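Choline binding protein A (Lactobacillus salivarius str. Ren, PDB 5GT1) binds zinc and probably acts at the cell surface, its M23 peptidase-family domain, the part described here, probably cleaving cell-wall peptidoglycan. Local coordinates at residues D23-F37 with D162-Q174. Sequence-based numbering, arbitrary orientation.
Sequences DTWGWPFPSVGEGYF and DPRALIKNGIANQ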
loop_
_atom_site.group_PDB
_atom_site.type_symbol
_atom_site.label_atom_id
_atom_site.label_comp_id
_atom_site.label_asym_id
_atom_site.label_seq_id
_atom_site.Cartn_x
_atom_site.Cartn_y
_atom_site.Cartn_z
ATOM N N ASP A 23 -2.891 -5.324 -17.209
ATOM C CA ASP A 23 -3.399 -5.525 -15.839
ATOM C C ASP A 23 -2.737 -6.695 -15.096
ATOM O O ASP A 23 -3.408 -7.636 -14.668
ATOM C CB ASP A 23 -4.934 -5.642 -15.814
ATOM C CG ASP A 23 -5.549 -5.078 -14.529
ATOM O OD1 ASP A 23 -5.414 -3.855 -14.289
ATOM O OD2 ASP A 23 -6.185 -5.848 -13.766
ATOM N N THR A 24 -1.416 -6.639 -14.954
ATOM C CA THR A 24 -0.748 -7.579 -14.071
ATOM C C THR A 24 -0.743 -7.036 -12.640
ATOM O O THR A 24 -0.850 -5.824 -12.393
ATOM C CB THR A 24 0.668 -7.966 -14.524
ATOM O OG1 THR A 24 1.500 -6.801 -14.521
ATOM C CG2 THR A 24 0.640 -8.584 -15.933
ATOM N N TRP A 25 -0.650 -7.970 -11.711
ATOM C CA TRP A 25 -0.621 -7.670 -10.297
ATOM C C TRP A 25 0.485 -8.467 -9.680
ATOM O O TRP A 25 0.921 -9.471 -10.256
ATOM C CB TRP A 25 -1.929 -8.098 -9.683
ATOM C CG TRP A 25 -3.101 -7.216 -10.012
ATOM C CD1 TRP A 25 -3.907 -7.243 -11.155
ATOM C CD2 TRP A 25 -3.658 -6.157 -9.169
ATOM N NE1 TRP A 25 -4.907 -6.292 -11.073
ATOM C CE2 TRP A 25 -4.811 -5.606 -9.902
ATOM C CE3 TRP A 25 -3.322 -5.620 -7.921
ATOM C CZ2 TRP A 25 -5.574 -4.557 -9.390
ATOM C CZ3 TRP A 25 -4.102 -4.580 -7.414
ATOM C CH2 TRP A 25 -5.206 -4.065 -8.127
ATOM N N GLY A 26 0.939 -8.051 -8.495
ATOM C CA GLY A 26 2.004 -8.766 -7.783
ATOM C C GLY A 26 2.020 -8.339 -6.324
ATOM O O GLY A 26 1.437 -7.317 -5.962
ATOM N N TRP A 27 2.664 -9.134 -5.478
ATOM C CA TRP A 27 2.865 -8.751 -4.073
ATOM C C TRP A 27 4.062 -7.819 -3.931
ATOM O O TRP A 27 4.968 -7.827 -4.777
ATOM C CB TRP A 27 3.057 -10.005 -3.220
ATOM C CG TRP A 27 1.834 -10.867 -3.235
ATOM C CD1 TRP A 27 1.614 -12.036 -3.966
ATOM C CD2 TRP A 27 0.593 -10.617 -2.519
ATOM N NE1 TRP A 27 0.347 -12.531 -3.723
ATOM C CE2 TRP A 27 -0.322 -11.717 -2.874
ATOM C CE3 TRP A 27 0.152 -9.620 -1.646
ATOM C CZ2 TRP A 27 -1.613 -11.793 -2.362
ATOM C CZ3 TRP A 27 -1.157 -9.708 -1.142
ATOM C CH2 TRP A 27 -2.011 -10.776 -1.490
ATOM N N PRO A 28 4.084 -7.004 -2.871
ATOM C CA PRO A 28 5.205 -6.059 -2.725
ATOM C C PRO A 28 6.539 -6.715 -2.332
ATOM O O PRO A 28 7.601 -6.138 -2.582
ATOM C CB PRO A 28 4.720 -5.088 -1.643
ATOM C CG PRO A 28 3.713 -5.850 -0.869
ATOM C CD PRO A 28 3.050 -6.800 -1.847
ATOM N N PHE A 29 6.483 -7.906 -1.735
ATOM C CA PHE A 29 7.693 -8.655 -1.373
ATOM C C PHE A 29 7.508 -10.053 -1.967
ATOM O O PHE A 29 6.977 -10.942 -1.319
ATOM C CB PHE A 29 7.908 -8.662 0.152
ATOM C CG PHE A 29 7.946 -7.279 0.752
ATOM C CD1 PHE A 29 9.127 -6.518 0.728
ATOM C CD2 PHE A 29 6.795 -6.708 1.292
ATOM C CE1 PHE A 29 9.147 -5.227 1.252
ATOM C CE2 PHE A 29 6.816 -5.421 1.818
ATOM C CZ PHE A 29 7.994 -4.682 1.790
ATOM N N PRO A 30 7.898 -10.221 -3.243
ATOM C CA PRO A 30 7.411 -11.381 -4.009
ATOM C C PRO A 30 7.964 -12.754 -3.590
ATOM O O PRO A 30 7.387 -13.786 -3.971
ATOM C CB PRO A 30 7.784 -11.013 -5.457
ATOM C CG PRO A 30 7.763 -9.518 -5.448
ATOM C CD PRO A 30 8.494 -9.226 -4.150
ATOM N N SER A 31 9.031 -12.767 -2.796
ATOM C CA SER A 31 9.577 -14.012 -2.238
ATOM C C SER A 31 8.700 -14.635 -1.142
ATOM O O SER A 31 8.834 -15.821 -0.806
ATOM C CB SER A 31 10.935 -13.732 -1.602
ATOM O OG SER A 31 10.767 -13.488 -0.202
ATOM N N VAL A 32 7.864 -13.800 -0.533
ATOM C CA VAL A 32 6.929 -14.222 0.478
ATOM C C VAL A 32 5.562 -14.424 -0.194
ATOM O O VAL A 32 4.804 -15.339 0.153
ATOM C CB VAL A 32 6.769 -13.132 1.557
ATOM C CG1 VAL A 32 6.020 -13.691 2.759
ATOM C CG2 VAL A 32 8.132 -12.516 1.934
ATOM N N GLY A 33 5.243 -13.538 -1.137
ATOM C CA GLY A 33 3.944 -13.563 -1.800
ATOM C C GLY A 33 2.901 -13.127 -0.795
ATOM O O GLY A 33 3.143 -12.197 -0.005
ATOM N N GLU A 34 1.752 -13.798 -0.792
ATOM C CA GLU A 34 0.680 -13.408 0.115
ATOM C C GLU A 34 1.116 -13.494 1.578
ATOM O O GLU A 34 0.858 -12.579 2.369
ATOM C CB GLU A 34 -0.581 -14.253 -0.094
ATOM C CG GLU A 34 -1.746 -13.790 0.770
ATOM C CD GLU A 34 -3.021 -14.620 0.574
ATOM O OE1 GLU A 34 -3.923 -14.517 1.433
ATOM O OE2 GLU A 34 -3.114 -15.377 -0.422
ATOM N N GLY A 35 1.733 -14.616 1.941
ATOM C CA GLY A 35 2.127 -14.852 3.327
ATOM C C GLY A 35 0.952 -14.797 4.277
ATOM O O GLY A 35 -0.167 -15.141 3.912
ATOM N N TYR A 36 1.199 -14.352 5.502
ATOM C CA TYR A 36 0.173 -14.360 6.546
ATOM C C TYR A 36 0.170 -13.020 7.258
ATOM O O TYR A 36 1.224 -12.384 7.384
ATOM C CB TYR A 36 0.460 -15.479 7.559
ATOM C CG TYR A 36 0.688 -16.819 6.906
ATOM C CD1 TYR A 36 -0.396 -17.590 6.461
ATOM C CD2 TYR A 36 1.980 -17.315 6.721
ATOM C CE1 TYR A 36 -0.193 -18.822 5.841
ATOM C CE2 TYR A 36 2.198 -18.559 6.113
ATOM C CZ TYR A 36 1.104 -19.298 5.673
ATOM O OH TYR A 36 1.305 -20.516 5.063
ATOM N N PHE A 37 -0.998 -12.618 7.747
ATOM C CA PHE A 37 -1.164 -11.331 8.419
ATOM C C PHE A 37 -1.824 -11.509 9.768
ATOM O O PHE A 37 -2.718 -12.349 9.909
ATOM C CB PHE A 37 -2.058 -10.432 7.562
ATOM C CG PHE A 37 -1.524 -10.198 6.186
ATOM C CD1 PHE A 37 -0.626 -9.153 5.946
ATOM C CD2 PHE A 37 -1.910 -11.021 5.122
ATOM C CE1 PHE A 37 -0.142 -8.924 4.666
ATOM C CE2 PHE A 37 -1.413 -10.806 3.849
ATOM C CZ PHE A 37 -0.516 -9.762 3.623
ATOM N N ASP A 162 -9.892 -3.537 0.134
ATOM C CA ASP A 162 -9.004 -4.533 0.728
ATOM C C ASP A 162 -7.896 -4.899 -0.271
ATOM O O ASP A 162 -8.180 -5.541 -1.285
ATOM C CB ASP A 162 -9.804 -5.780 1.132
ATOM C CG ASP A 162 -8.944 -6.834 1.823
ATOM O OD1 ASP A 162 -7.698 -6.684 1.896
ATOM O OD2 ASP A 162 -9.531 -7.821 2.300
ATOM N N PRO A 163 -6.632 -4.477 0.002
ATOM C CA PRO A 163 -5.574 -4.788 -0.957
ATOM C C PRO A 163 -5.305 -6.285 -1.063
ATOM O O PRO A 163 -4.870 -6.739 -2.124
ATOM C CB PRO A 163 -4.337 -4.066 -0.376
ATOM C CG PRO A 163 -4.916 -2.972 0.474
ATOM C CD PRO A 163 -6.118 -3.638 1.112
ATOM N N ARG A 164 -5.544 -7.038 0.015
ATOM C CA ARG A 164 -5.283 -8.485 -0.029
ATOM C C ARG A 164 -6.175 -9.161 -1.069
ATOM O O ARG A 164 -5.687 -9.898 -1.927
ATOM C CB ARG A 164 -5.445 -9.166 1.334
ATOM C CG ARG A 164 -5.063 -10.645 1.260
ATOM C CD ARG A 164 -4.906 -11.302 2.610
ATOM N NE ARG A 164 -6.192 -11.468 3.254
ATOM C CZ ARG A 164 -6.425 -12.302 4.271
ATOM N NH1 ARG A 164 -5.458 -13.082 4.768
ATOM N NH2 ARG A 164 -7.640 -12.361 4.793
ATOM N N ALA A 165 -7.475 -8.892 -0.976
ATOM C CA ALA A 165 -8.462 -9.414 -1.910
ATOM C C ALA A 165 -8.186 -8.949 -3.329
ATOM O O ALA A 165 -8.256 -9.737 -4.264
ATOM C CB ALA A 165 -9.873 -9.020 -1.471
ATOM N N LEU A 166 -7.865 -7.668 -3.495
ATOM C CA LEU A 166 -7.561 -7.117 -4.813
ATOM C C LEU A 166 -6.344 -7.741 -5.506
ATOM O O LEU A 166 -6.411 -8.083 -6.681
ATOM C CB LEU A 166 -7.354 -5.605 -4.731
ATOM C CG LEU A 166 -8.357 -4.716 -5.468
ATOM C CD1 LEU A 166 -9.743 -4.873 -4.884
ATOM C CD2 LEU A 166 -7.930 -3.265 -5.364
ATOM N N ILE A 167 -5.225 -7.841 -4.789
ATOM C CA ILE A 167 -3.996 -8.390 -5.371
ATOM C C ILE A 167 -4.182 -9.881 -5.656
ATOM O O ILE A 167 -3.820 -10.376 -6.726
ATOM C CB ILE A 167 -2.773 -8.159 -4.446
ATOM C CG1 ILE A 167 -2.436 -6.659 -4.379
ATOM C CG2 ILE A 167 -1.570 -8.947 -4.951
ATOM C CD1 ILE A 167 -1.670 -6.268 -3.126
ATOM N N LYS A 168 -4.760 -10.580 -4.693
ATOM C CA LYS A 168 -5.046 -12.002 -4.844
ATOM C C LYS A 168 -5.913 -12.249 -6.098
ATOM O O LYS A 168 -5.563 -13.068 -6.953
ATOM C CB LYS A 168 -5.784 -12.462 -3.604
ATOM C CG LYS A 168 -5.529 -13.872 -3.167
ATOM C CD LYS A 168 -6.177 -14.095 -1.799
ATOM C CE LYS A 168 -6.423 -15.569 -1.564
ATOM N NZ LYS A 168 -5.215 -16.340 -1.947
ATOM N N ASN A 169 -7.033 -11.529 -6.202
ATOM C CA ASN A 169 -7.919 -11.673 -7.355
ATOM C C ASN A 169 -7.248 -11.250 -8.663
ATOM O O ASN A 169 -7.436 -11.891 -9.713
ATOM C CB ASN A 169 -9.242 -10.925 -7.139
ATOM C CG ASN A 169 -10.332 -11.377 -8.116
ATOM O OD1 ASN A 169 -10.775 -12.538 -8.088
ATOM N ND2 ASN A 169 -10.737 -10.482 -9.007
ATOM N N GLY A 170 -6.463 -10.174 -8.602
ATOM C CA GLY A 170 -5.728 -9.687 -9.769
ATOM C C GLY A 170 -4.734 -10.708 -10.303
ATOM O O GLY A 170 -4.666 -10.957 -11.514
ATOM N N ILE A 171 -3.964 -11.306 -9.399
ATOM C CA ILE A 171 -3.012 -12.353 -9.766
ATOM C C ILE A 171 -3.744 -13.576 -10.339
ATOM O O ILE A 171 -3.317 -14.141 -11.357
ATOM C CB ILE A 171 -2.119 -12.739 -8.560
ATOM C CG1 ILE A 171 -1.201 -11.553 -8.186
ATOM C CG2 ILE A 171 -1.297 -13.999 -8.859
ATOM C CD1 ILE A 171 -0.470 -11.714 -6.866
ATOM N N ALA A 172 -4.851 -13.968 -9.709
ATOM C CA ALA A 172 -5.607 -15.139 -10.169
ATOM C C ALA A 172 -6.176 -14.910 -11.577
ATOM O O ALA A 172 -6.220 -15.830 -12.387
ATOM C CB ALA A 172 -6.717 -15.487 -9.183
ATOM N N ASN A 173 -6.581 -13.677 -11.869
ATOM C CA ASN A 173 -7.239 -13.364 -13.141
ATOM C C ASN A 173 -6.342 -12.910 -14.287
ATOM O O ASN A 173 -6.813 -12.750 -15.416
ATOM C CB ASN A 173 -8.358 -12.352 -12.918
ATOM C CG ASN A 173 -9.568 -12.986 -12.275
ATOM O OD1 ASN A 173 -10.241 -13.804 -12.895
ATOM N ND2 ASN A 173 -9.835 -12.637 -11.027
ATOM N N GLN A 174 -5.063 -12.690 -14.023
ATOM C CA GLN A 174 -4.161 -12.303 -15.107
ATOM C C GLN A 174 -3.781 -13.523 -15.955
ATOM O O GLN A 174 -4.203 -14.654 -15.678
ATOM C CB GLN A 174 -2.920 -11.570 -14.582
ATOM C CG GLN A 174 -1.928 -12.435 -13.819
ATOM C CD GLN A 174 -1.008 -11.601 -12.946
ATOM O OE1 GLN A 174 -1.308 -10.455 -12.642
ATOM N NE2 GLN A 174 0.104 -12.178 -12.530
ATOM O OXT GLN A 174 -3.047 -13.399 -16.940
HETATM O O HOH W 1 -5.893 -9.443 -13.491
HETATM O O HOH W 2 -3.025 -14.581 4.265
#
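Trp25 and Trp27, on the N-terminal loop 23-37, grip the C-terminal helix 163-173 through CH-pi contacts. Gly170 CA lies 3.6 Å from the centroid of the Trp25 five-membered ring, over its face; a CB on Gly170 would clash with that ring. Ile167 CG2 stands over the centre of the Trp27 six-membered ring, 7° off its normal, while Gly33 and Glu34 backbone atoms cover the opposite face, sandwiching the indole. With CG2 anti to the backbone N, Ile167 offers this methyl to Trp27 and turns CG1 to Trp25 CE3 (3.8 Å). Ile171 likewise serves both, CG1 beside Trp25 CB and CD1 at Trp27 CD1 (3.6 Å), and Leu166 CD2 meets Trp25 CH2.

One hydrogen bond fastens the helix's far end: Trp25 N donates to Gln174 OE1 (2.7 Å) in the carbonyl plane. Within the loop, Trp25 NE1 donates to Asp23 OD2 (3.0 Å), helping to fix the indole's rotation; His76 holds Asp23 OD1. A leucine in place of Trp25 would probably leave Asp23 OD2 without its indole donor and open a gap against Gly170.

Charges tie Glu34 to the helix's first half. Glu34, extended with CG anti to its backbone N (chi1 -176°), receives Lys168 NZ on the syn side of OE2 at 2.8 Å. Arg164 NH1 makes a long salt bridge to Glu34 OE1, of charges only, the guanidinium nearly perpendicular to the carboxylate; a water donates to OE1 and accepts a weak bond from NH1. Phe37 packs on Arg164 CD, its side chain about 10 Å from the bound zinc ion.

Largely apolar, aromatic packing thus carries this loop-helix contact of the M23-family domain, with polar and ionic ties at its margins.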